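Local coordinates for protein phosphoribosylformylglycinamidine synthase, purS subunit (Thermotoga maritima, PDB 1VQ3) that is a small alpha+beta subunit of a synthase, with an antiparallel sheet that continues into a second copy of the chain, at residues K17-V22 against S56-V61. Numbering follows the deposited sequence.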
loop_
_atom_site.group_PDB
_atom_site.type_symbol
_atom_site.label_atom_id
_atom_site.label_comp_id
_atom_site.label_asym_id
_atom_site.label_seq_id
_atom_site.Cartn_x
_atom_site.Cartn_y
_atom_site.Cartn_z
ATOM N N LYS C 17 -2.366 -3.846 -21.329
ATOM C CA LYS C 17 -1.062 -3.463 -20.805
ATOM C C LYS C 17 -1.027 -3.656 -19.284
ATOM O O LYS C 17 -1.997 -3.340 -18.549
ATOM C CB LYS C 17 -0.764 -2.007 -21.154
ATOM C CG LYS C 17 -0.545 -1.701 -22.627
ATOM C CD LYS C 17 -1.817 -1.389 -23.445
ATOM C CE LYS C 17 -1.724 -0.037 -24.239
ATOM N NZ LYS C 17 -0.332 0.479 -24.481
ATOM N N PHE C 18 0.062 -4.222 -18.805
ATOM C CA PHE C 18 0.206 -4.474 -17.369
ATOM C C PHE C 18 1.578 -4.020 -16.851
ATOM O O PHE C 18 2.596 -4.004 -17.583
ATOM C CB PHE C 18 0.051 -5.962 -17.065
ATOM C CG PHE C 18 -1.303 -6.540 -17.415
ATOM C CD1 PHE C 18 -2.336 -6.495 -16.518
ATOM C CD2 PHE C 18 -1.524 -7.131 -18.654
ATOM C CE1 PHE C 18 -3.536 -7.025 -16.824
ATOM C CE2 PHE C 18 -2.726 -7.683 -18.973
ATOM C CZ PHE C 18 -3.744 -7.640 -18.088
ATOM N N ALA C 19 1.613 -3.749 -15.542
ATOM C CA ALA C 19 2.830 -3.660 -14.811
ATOM C C ALA C 19 2.895 -4.777 -13.787
ATOM O O ALA C 19 1.914 -5.088 -13.082
ATOM C CB ALA C 19 2.959 -2.333 -14.130
ATOM N N ILE C 20 4.090 -5.322 -13.645
ATOM C CA ILE C 20 4.384 -6.377 -12.649
ATOM C C ILE C 20 5.467 -5.814 -11.727
ATOM O O ILE C 20 6.587 -5.486 -12.178
ATOM C CB ILE C 20 4.864 -7.648 -13.309
ATOM C CG1 ILE C 20 3.972 -8.092 -14.499
ATOM C CG2 ILE C 20 5.035 -8.754 -12.270
ATOM C CD1 ILE C 20 4.662 -9.030 -15.440
ATOM N N ASP C 21 5.130 -5.708 -10.448
ATOM C CA ASP C 21 6.041 -5.278 -9.380
ATOM C C ASP C 21 6.589 -6.499 -8.600
ATOM O O ASP C 21 5.907 -7.075 -7.748
ATOM C CB ASP C 21 5.295 -4.333 -8.461
ATOM C CG ASP C 21 6.192 -3.571 -7.486
ATOM O OD1 ASP C 21 7.378 -3.874 -7.313
ATOM O OD2 ASP C 21 5.741 -2.627 -6.823
ATOM N N VAL C 22 7.836 -6.840 -8.898
ATOM C CA VAL C 22 8.490 -8.029 -8.398
ATOM C C VAL C 22 9.430 -7.569 -7.308
ATOM O O VAL C 22 10.329 -6.742 -7.543
ATOM C CB VAL C 22 9.357 -8.735 -9.483
ATOM C CG1 VAL C 22 9.870 -10.065 -8.950
ATOM C CG2 VAL C 22 8.548 -8.938 -10.758
ATOM N N SER C 56 10.299 -3.711 -12.005
ATOM C CA SER C 56 9.030 -3.312 -12.548
ATOM C C SER C 56 9.072 -3.657 -14.031
ATOM O O SER C 56 9.824 -3.068 -14.826
ATOM C CB SER C 56 8.756 -1.823 -12.311
ATOM O OG SER C 56 7.592 -1.459 -13.044
ATOM N N ILE C 57 8.284 -4.662 -14.381
ATOM C CA ILE C 57 8.232 -5.163 -15.712
ATOM C C ILE C 57 6.932 -4.642 -16.266
ATOM O O ILE C 57 5.858 -4.903 -15.711
ATOM C CB ILE C 57 8.313 -6.694 -15.721
ATOM C CG1 ILE C 57 9.688 -7.163 -15.219
ATOM C CG2 ILE C 57 8.089 -7.183 -17.157
ATOM C CD1 ILE C 57 9.675 -8.602 -14.671
ATOM N N HIS C 58 7.031 -3.872 -17.342
ATOM C CA HIS C 58 5.833 -3.507 -18.134
ATOM C C HIS C 58 5.710 -4.411 -19.368
ATOM O O HIS C 58 6.721 -4.772 -19.993
ATOM C CB HIS C 58 5.970 -2.058 -18.611
ATOM C CG HIS C 58 5.776 -1.050 -17.523
ATOM N ND1 HIS C 58 5.707 0.306 -17.770
ATOM C CD2 HIS C 58 5.717 -1.193 -16.182
ATOM C CE1 HIS C 58 5.564 0.956 -16.632
ATOM N NE2 HIS C 58 5.571 0.072 -15.650
ATOM N N LEU C 59 4.482 -4.809 -19.718
ATOM C CA LEU C 59 4.302 -5.636 -20.896
ATOM C C LEU C 59 2.915 -5.531 -21.398
ATOM O O LEU C 59 2.027 -5.066 -20.692
ATOM C CB LEU C 59 4.658 -7.111 -20.628
ATOM C CG LEU C 59 3.794 -7.949 -19.672
ATOM C CD1 LEU C 59 4.429 -9.319 -19.574
ATOM C CD2 LEU C 59 3.715 -7.345 -18.286
ATOM N N GLU C 60 2.736 -5.960 -22.642
ATOM C CA GLU C 60 1.437 -5.940 -23.282
ATOM C C GLU C 60 1.131 -7.351 -23.678
ATOM O O GLU C 60 2.026 -8.107 -24.076
ATOM C CB GLU C 60 1.432 -5.054 -24.542
ATOM C CG GLU C 60 1.956 -3.673 -24.316
ATOM C CD GLU C 60 1.728 -2.748 -25.491
ATOM O OE1 GLU C 60 1.562 -3.258 -26.631
ATOM O OE2 GLU C 60 1.770 -1.513 -25.263
ATOM N N VAL C 61 -0.144 -7.690 -23.642
ATOM C CA VAL C 61 -0.595 -9.038 -23.944
ATOM C C VAL C 61 -1.743 -8.949 -24.968
ATOM O O VAL C 61 -2.697 -8.196 -24.736
ATOM C CB VAL C 61 -1.095 -9.760 -22.676
ATOM C CG1 VAL C 61 -1.620 -11.152 -23.024
ATOM C CG2 VAL C 61 0.020 -9.867 -21.621
#
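Phe18 and Ile20 are hydrogen-bonded antiparallel partners of Leu59 and Ile57, which makes 17-22 and 56-61 neighbouring strands of the antiparallel sheet in this small alpha+beta fold, where 15-24 is the middle strand between 51-62 and 87-93. Four backbone bonds define the register; the straightest runs from Phe18 N to Leu59 O (2.9 Å, 174° at the hydrogen), and the return bond from Leu59 N reaches Phe18 O at 3.0 Å. Ile20 and Ile57 exchange the other two.

The face bearing Phe18, Ile20, Ile57 and Leu59 is the tight one. Leu59 holds CG between its backbone N and carbonyl carbon (chi1 67°), a turn that brings CD2 back over the neighbouring strand. There it meets Ile20 CD1 at 3.4 Å, closer than a usual methyl contact, while Phe18 CB stands 4.1 Å from the same CD2. Helix 66-81 packs on this side, with Val73 against Phe18 and Cys77 and Leu81 against Ile20.

The face of Lys17, Ala19, His58 and Glu60 is looser and more polar. His58 CD2 lies 3.6 Å from Ala19 CB, the methyl set obliquely to the ring, and His58 NE2 is hydrogen-bonded to Asp21 of the second subunit. That subunit also adds an antiparallel strand alongside 56-61, making one continuous sheet of the two subunits. At the exposed end, Lys17 bends round to lie beside the extended Glu60, CG to CG 3.6 Å apart. The pair closes in a salt bridge: Lys17 NZ approaches Glu60 OE2 at 3.0 Å from above the carboxylate plane, 47° out of it.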